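Local coordinates for protein CD180 antigen (Mus musculus, PDB 3T6Q) that may cooperate with MD-1 and TLR4 in the innate immune response of B cells to bacterial lipopolysaccharide, leading to NF-kappa-B activation, at residues N58-I72 / R82-M96. Residues are numbered along the deposited sequence; the frame is centred on the assembly and turned at random.
Sequences NLTFLDLTRCQIYWI and RLDTLVLTANPLIFM
Pro92 lies over one face of the Tyr70 ring, its CG 3.6 Å from the ring centroid in a CH-pi contact. Ile94 does the same for Trp71, with CB 4.0 Å from the centroid of the six-membered ring and CG2 against CH2; chi1 -62° turns the indole there. The Arg66 guanidinium has Ala90 O over the centre of one face, while its NE is hydrogen-bonded to the backbone of another protein's chain. At the edge of the Arg82 guanidinium, in its plane, sits CB of Asn58, and Thr60 CG2 covers a face. Residues 58-72 and 82-96 belong to consecutive leucine-rich repeats, LRR 2 and LRR 3, stacked as turns of a solenoid; strands 61-63 and 85-87 run parallel, their directions 4° apart. Asn91, the asparagine of the LxxLxLxxN consensus, grips the neighbouring turn. Its ND2 donates to Leu64 O (2.8 Å and nearly straight, N-H...O 174°) and to Leu88 O. OD1 accepts from Cys67 N (2.9 Å) and Ile69 N (3.0 Å), which arrive from opposite faces of its plane. These four bonds fix the buried amide's rotation. Inside the solenoid, Leu88 CD2 packs on Leu64 CD1 at 3.8 Å, and Ile72 CD1 meets Leu88 CD1 and Leu93 CD2.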
loop_
_atom_site.group_PDB
_atom_site.type_symbol
_atom_site.label_atom_id
_atom_site.label_comp_id
_atom_site.label_asym_id
_atom_site.label_seq_id
_atom_site.Cartn_x
_atom_site.Cartn_y
_atom_site.Cartn_z
ATOM N N ASN A 58 -20.808 -7.195 25.481
ATOM C CA ASN A 58 -21.980 -6.562 24.885
ATOM C C ASN A 58 -21.677 -5.568 23.733
ATOM O O ASN A 58 -22.579 -4.837 23.320
ATOM C CB ASN A 58 -22.776 -5.844 25.972
ATOM C CG ASN A 58 -23.761 -6.773 26.705
ATOM O OD1 ASN A 58 -23.793 -7.975 26.499
ATOM N ND2 ASN A 58 -24.608 -6.178 27.517
ATOM N N LEU A 59 -20.433 -5.529 23.234
ATOM C CA LEU A 59 -20.074 -4.603 22.136
ATOM C C LEU A 59 -20.921 -4.895 20.912
ATOM O O LEU A 59 -21.029 -6.067 20.483
ATOM C CB LEU A 59 -18.588 -4.722 21.758
ATOM C CG LEU A 59 -17.558 -4.182 22.759
ATOM C CD1 LEU A 59 -16.125 -4.412 22.285
ATOM C CD2 LEU A 59 -17.830 -2.714 23.099
ATOM N N THR A 60 -21.551 -3.853 20.362
ATOM C CA THR A 60 -22.169 -3.989 19.031
ATOM C C THR A 60 -21.393 -3.190 17.943
ATOM O O THR A 60 -21.523 -3.462 16.758
ATOM C CB THR A 60 -23.653 -3.527 19.051
ATOM O OG1 THR A 60 -23.704 -2.130 19.329
ATOM C CG2 THR A 60 -24.444 -4.266 20.185
ATOM N N PHE A 61 -20.604 -2.218 18.376
ATOM C CA PHE A 61 -19.828 -1.315 17.494
ATOM C C PHE A 61 -18.430 -1.175 18.109
ATOM O O PHE A 61 -18.298 -0.743 19.246
ATOM C CB PHE A 61 -20.505 0.093 17.423
ATOM C CG PHE A 61 -19.750 1.109 16.553
ATOM C CD1 PHE A 61 -18.739 1.905 17.102
ATOM C CD2 PHE A 61 -20.028 1.228 15.192
ATOM C CE1 PHE A 61 -18.040 2.819 16.326
ATOM C CE2 PHE A 61 -19.325 2.134 14.400
ATOM C CZ PHE A 61 -18.333 2.925 14.972
ATOM N N LEU A 62 -17.384 -1.494 17.359
ATOM C CA LEU A 62 -16.019 -1.319 17.858
ATOM C C LEU A 62 -15.150 -0.681 16.753
ATOM O O LEU A 62 -14.971 -1.255 15.704
ATOM C CB LEU A 62 -15.443 -2.702 18.251
ATOM C CG LEU A 62 -13.963 -2.777 18.702
ATOM C CD1 LEU A 62 -13.765 -1.880 19.891
ATOM C CD2 LEU A 62 -13.571 -4.221 18.972
ATOM N N ASP A 63 -14.614 0.496 17.017
ATOM C CA ASP A 63 -13.782 1.189 16.039
ATOM C C ASP A 63 -12.309 1.242 16.528
ATOM O O ASP A 63 -11.973 1.946 17.501
ATOM C CB ASP A 63 -14.350 2.595 15.858
ATOM C CG ASP A 63 -13.648 3.422 14.737
ATOM O OD1 ASP A 63 -12.678 2.955 14.097
ATOM O OD2 ASP A 63 -14.107 4.560 14.521
ATOM N N LEU A 64 -11.463 0.513 15.815
ATOM C CA LEU A 64 -10.021 0.433 16.056
ATOM C C LEU A 64 -9.198 1.146 14.907
ATOM O O LEU A 64 -8.058 0.792 14.628
ATOM C CB LEU A 64 -9.651 -1.043 16.159
ATOM C CG LEU A 64 -10.355 -1.810 17.312
ATOM C CD1 LEU A 64 -10.213 -3.310 17.107
ATOM C CD2 LEU A 64 -9.847 -1.377 18.665
ATOM N N THR A 65 -9.806 2.141 14.274
ATOM C CA THR A 65 -9.156 2.939 13.215
ATOM C C THR A 65 -7.790 3.448 13.659
ATOM O O THR A 65 -7.668 4.042 14.732
ATOM C CB THR A 65 -10.019 4.160 12.847
ATOM O OG1 THR A 65 -11.197 3.713 12.188
ATOM C CG2 THR A 65 -9.242 5.159 11.924
ATOM N N ARG A 66 -6.769 3.172 12.853
ATOM C CA ARG A 66 -5.430 3.694 13.073
ATOM C C ARG A 66 -4.948 3.523 14.549
ATOM O O ARG A 66 -4.601 4.511 15.237
ATOM C CB ARG A 66 -5.269 5.141 12.571
ATOM C CG ARG A 66 -3.786 5.586 12.574
ATOM C CD ARG A 66 -3.408 6.765 11.701
ATOM N NE ARG A 66 -3.516 6.419 10.289
ATOM C CZ ARG A 66 -2.518 6.007 9.520
ATOM N NH1 ARG A 66 -2.768 5.713 8.276
ATOM N NH2 ARG A 66 -1.290 5.860 10.000
ATOM N N CYS A 67 -4.950 2.273 15.009
ATOM C CA CYS A 67 -4.481 1.928 16.369
ATOM C C CYS A 67 -3.096 1.282 16.365
ATOM O O CYS A 67 -2.696 0.667 17.352
ATOM C CB CYS A 67 -5.489 0.987 17.074
ATOM S SG CYS A 67 -6.821 1.984 17.765
ATOM N N GLN A 68 -2.391 1.383 15.243
ATOM C CA GLN A 68 -1.047 0.787 15.120
ATOM C C GLN A 68 -1.041 -0.736 15.359
ATOM O O GLN A 68 -0.064 -1.309 15.869
ATOM C CB GLN A 68 -0.056 1.550 16.031
ATOM C CG GLN A 68 0.133 2.993 15.597
ATOM C CD GLN A 68 0.997 3.788 16.551
ATOM O OE1 GLN A 68 0.577 4.816 17.065
ATOM N NE2 GLN A 68 2.210 3.313 16.794
ATOM N N ILE A 69 -2.113 -1.419 14.948
ATOM C CA ILE A 69 -2.214 -2.858 15.127
ATOM C C ILE A 69 -1.481 -3.580 14.004
ATOM O O ILE A 69 -1.791 -3.359 12.838
ATOM C CB ILE A 69 -3.697 -3.314 15.119
ATOM C CG1 ILE A 69 -4.443 -2.642 16.257
ATOM C CG2 ILE A 69 -3.781 -4.834 15.198
ATOM C CD1 ILE A 69 -5.981 -2.647 16.008
ATOM N N TYR A 70 -0.472 -4.387 14.360
ATOM C CA TYR A 70 0.266 -5.220 13.410
ATOM C C TYR A 70 -0.197 -6.661 13.425
ATOM O O TYR A 70 -0.019 -7.351 12.433
ATOM C CB TYR A 70 1.776 -5.178 13.726
ATOM C CG TYR A 70 2.387 -3.805 13.460
ATOM C CD1 TYR A 70 2.983 -3.522 12.232
ATOM C CD2 TYR A 70 2.345 -2.791 14.428
ATOM C CE1 TYR A 70 3.561 -2.271 11.980
ATOM C CE2 TYR A 70 2.880 -1.515 14.167
ATOM C CZ TYR A 70 3.496 -1.269 12.941
ATOM O OH TYR A 70 4.069 -0.026 12.658
ATOM N N TRP A 71 -0.762 -7.139 14.541
ATOM C CA TRP A 71 -1.106 -8.554 14.667
ATOM C C TRP A 71 -2.503 -8.731 15.202
ATOM O O TRP A 71 -2.837 -8.142 16.198
ATOM C CB TRP A 71 -0.133 -9.281 15.625
ATOM C CG TRP A 71 1.281 -9.248 15.103
ATOM C CD1 TRP A 71 2.279 -8.297 15.386
ATOM C CD2 TRP A 71 1.880 -10.148 14.104
ATOM N NE1 TRP A 71 3.440 -8.585 14.687
ATOM C CE2 TRP A 71 3.261 -9.670 13.888
ATOM C CE3 TRP A 71 1.437 -11.248 13.393
ATOM C CZ2 TRP A 71 4.126 -10.308 13.016
ATOM C CZ3 TRP A 71 2.326 -11.883 12.521
ATOM C CH2 TRP A 71 3.635 -11.420 12.337
ATOM N N ILE A 72 -3.277 -9.622 14.589
ATOM C CA ILE A 72 -4.591 -10.041 15.172
ATOM C C ILE A 72 -4.548 -11.560 15.379
ATOM O O ILE A 72 -4.651 -12.312 14.405
ATOM C CB ILE A 72 -5.781 -9.681 14.240
ATOM C CG1 ILE A 72 -5.667 -8.216 13.789
ATOM C CG2 ILE A 72 -7.129 -9.953 14.960
ATOM C CD1 ILE A 72 -6.872 -7.731 12.948
ATOM N N ARG A 82 -22.189 -10.214 19.988
ATOM C CA ARG A 82 -23.223 -9.272 19.544
ATOM C C ARG A 82 -22.666 -8.216 18.541
ATOM O O ARG A 82 -23.352 -7.286 18.160
ATOM C CB ARG A 82 -23.917 -8.614 20.740
ATOM C CG ARG A 82 -24.608 -9.607 21.702
ATOM C CD ARG A 82 -25.870 -9.033 22.355
ATOM N NE ARG A 82 -25.598 -7.768 23.043
ATOM C CZ ARG A 82 -26.102 -6.571 22.715
ATOM N NH1 ARG A 82 -26.965 -6.428 21.703
ATOM N NH2 ARG A 82 -25.736 -5.497 23.417
ATOM N N LEU A 83 -21.425 -8.379 18.097
ATOM C CA LEU A 83 -20.763 -7.330 17.294
ATOM C C LEU A 83 -21.452 -7.152 15.937
ATOM O O LEU A 83 -21.657 -8.121 15.195
ATOM C CB LEU A 83 -19.305 -7.705 17.058
ATOM C CG LEU A 83 -18.202 -6.673 17.340
ATOM C CD1 LEU A 83 -17.047 -6.899 16.385
ATOM C CD2 LEU A 83 -18.603 -5.222 17.397
ATOM N N ASP A 84 -21.839 -5.914 15.646
ATOM C CA ASP A 84 -22.501 -5.567 14.375
ATOM C C ASP A 84 -21.510 -4.912 13.366
ATOM O O ASP A 84 -21.513 -5.264 12.196
ATOM C CB ASP A 84 -23.671 -4.623 14.683
ATOM C CG ASP A 84 -24.507 -4.284 13.449
ATOM O OD1 ASP A 84 -25.026 -5.206 12.790
ATOM O OD2 ASP A 84 -24.672 -3.088 13.144
ATOM N N THR A 85 -20.670 -3.988 13.849
ATOM C CA THR A 85 -19.716 -3.215 12.994
ATOM C C THR A 85 -18.347 -3.324 13.628
ATOM O O THR A 85 -18.208 -3.123 14.832
ATOM C CB THR A 85 -20.137 -1.728 12.921
ATOM O OG1 THR A 85 -21.391 -1.668 12.241
ATOM C CG2 THR A 85 -19.113 -0.827 12.120
ATOM N N LEU A 86 -17.355 -3.692 12.832
ATOM C CA LEU A 86 -15.977 -3.664 13.331
ATOM C C LEU A 86 -15.130 -2.813 12.346
ATOM O O LEU A 86 -15.195 -3.038 11.149
ATOM C CB LEU A 86 -15.463 -5.094 13.355
ATOM C CG LEU A 86 -13.952 -5.274 13.685
ATOM C CD1 LEU A 86 -13.658 -4.684 15.041
ATOM C CD2 LEU A 86 -13.577 -6.744 13.536
ATOM N N VAL A 87 -14.410 -1.816 12.854
ATOM C CA VAL A 87 -13.623 -0.936 11.958
ATOM C C VAL A 87 -12.126 -1.153 12.240
ATOM O O VAL A 87 -11.661 -0.819 13.325
ATOM C CB VAL A 87 -13.950 0.529 12.219
ATOM C CG1 VAL A 87 -13.280 1.452 11.180
ATOM C CG2 VAL A 87 -15.476 0.786 12.203
ATOM N N LEU A 88 -11.404 -1.736 11.288
ATOM C CA LEU A 88 -9.941 -1.979 11.445
ATOM C C LEU A 88 -9.126 -1.137 10.460
ATOM O O LEU A 88 -7.962 -1.430 10.158
ATOM C CB LEU A 88 -9.623 -3.479 11.249
ATOM C CG LEU A 88 -9.960 -4.260 12.554
ATOM C CD1 LEU A 88 -10.139 -5.724 12.173
ATOM C CD2 LEU A 88 -8.880 -4.086 13.643
ATOM N N THR A 89 -9.785 -0.133 9.917
ATOM C CA THR A 89 -9.203 0.753 8.918
ATOM C C THR A 89 -7.862 1.356 9.379
ATOM O O THR A 89 -7.739 1.766 10.527
ATOM C CB THR A 89 -10.213 1.865 8.620
ATOM O OG1 THR A 89 -11.320 1.248 7.932
ATOM C CG2 THR A 89 -9.577 2.958 7.682
ATOM N N ALA A 90 -6.902 1.416 8.454
ATOM C CA ALA A 90 -5.637 2.148 8.620
ATOM C C ALA A 90 -4.709 1.537 9.693
ATOM O O ALA A 90 -3.954 2.264 10.368
ATOM C CB ALA A 90 -5.850 3.635 8.880
ATOM N N ASN A 91 -4.787 0.211 9.843
ATOM C CA ASN A 91 -3.848 -0.538 10.706
ATOM C C ASN A 91 -2.871 -1.310 9.833
ATOM O O ASN A 91 -3.275 -1.926 8.847
ATOM C CB ASN A 91 -4.605 -1.501 11.675
ATOM C CG ASN A 91 -5.270 -0.758 12.778
ATOM O OD1 ASN A 91 -4.586 -0.236 13.687
ATOM N ND2 ASN A 91 -6.592 -0.607 12.684
ATOM N N PRO A 92 -1.576 -1.287 10.178
ATOM C CA PRO A 92 -0.607 -1.957 9.290
ATOM C C PRO A 92 -0.494 -3.483 9.531
ATOM O O PRO A 92 0.553 -4.001 10.007
ATOM C CB PRO A 92 0.716 -1.236 9.647
ATOM C CG PRO A 92 0.543 -0.921 11.128
ATOM C CD PRO A 92 -0.911 -0.491 11.232
ATOM N N LEU A 93 -1.550 -4.208 9.171
ATOM C CA LEU A 93 -1.693 -5.587 9.637
ATOM C C LEU A 93 -0.718 -6.502 8.908
ATOM O O LEU A 93 -0.665 -6.520 7.699
ATOM C CB LEU A 93 -3.127 -6.103 9.396
ATOM C CG LEU A 93 -4.238 -5.309 10.090
ATOM C CD1 LEU A 93 -5.629 -5.792 9.675
ATOM C CD2 LEU A 93 -4.054 -5.430 11.601
ATOM N N ILE A 94 0.024 -7.289 9.671
ATOM C CA ILE A 94 0.920 -8.314 9.119
ATOM C C ILE A 94 0.173 -9.651 8.972
ATOM O O ILE A 94 0.373 -10.369 8.003
ATOM C CB ILE A 94 2.166 -8.488 10.021
ATOM C CG1 ILE A 94 2.920 -7.142 10.120
ATOM C CG2 ILE A 94 3.104 -9.602 9.474
ATOM C CD1 ILE A 94 3.946 -7.105 11.238
ATOM N N PHE A 95 -0.670 -9.991 9.941
ATOM C CA PHE A 95 -1.371 -11.282 9.852
ATOM C C PHE A 95 -2.579 -11.288 10.721
ATOM O O PHE A 95 -2.580 -10.711 11.786
ATOM C CB PHE A 95 -0.462 -12.461 10.286
ATOM C CG PHE A 95 -0.921 -13.824 9.785
ATOM C CD1 PHE A 95 -0.687 -14.218 8.472
ATOM C CD2 PHE A 95 -1.555 -14.735 10.660
ATOM C CE1 PHE A 95 -1.087 -15.477 8.024
ATOM C CE2 PHE A 95 -1.959 -15.994 10.220
ATOM C CZ PHE A 95 -1.724 -16.358 8.892
ATOM N N MET A 96 -3.581 -12.038 10.285
ATOM C CA MET A 96 -4.812 -12.140 11.033
ATOM C C MET A 96 -5.146 -13.632 11.114
ATOM O O MET A 96 -5.227 -14.336 10.085
ATOM C CB MET A 96 -5.897 -11.342 10.300
ATOM C CG MET A 96 -7.275 -11.518 10.905
ATOM S SD MET A 96 -8.419 -10.391 10.064
ATOM C CE MET A 96 -9.787 -10.412 11.207
HETATM O O HOH W 1 -20.467 -8.428 21.765
HETATM O O HOH W 2 -2.270 2.363 12.616
#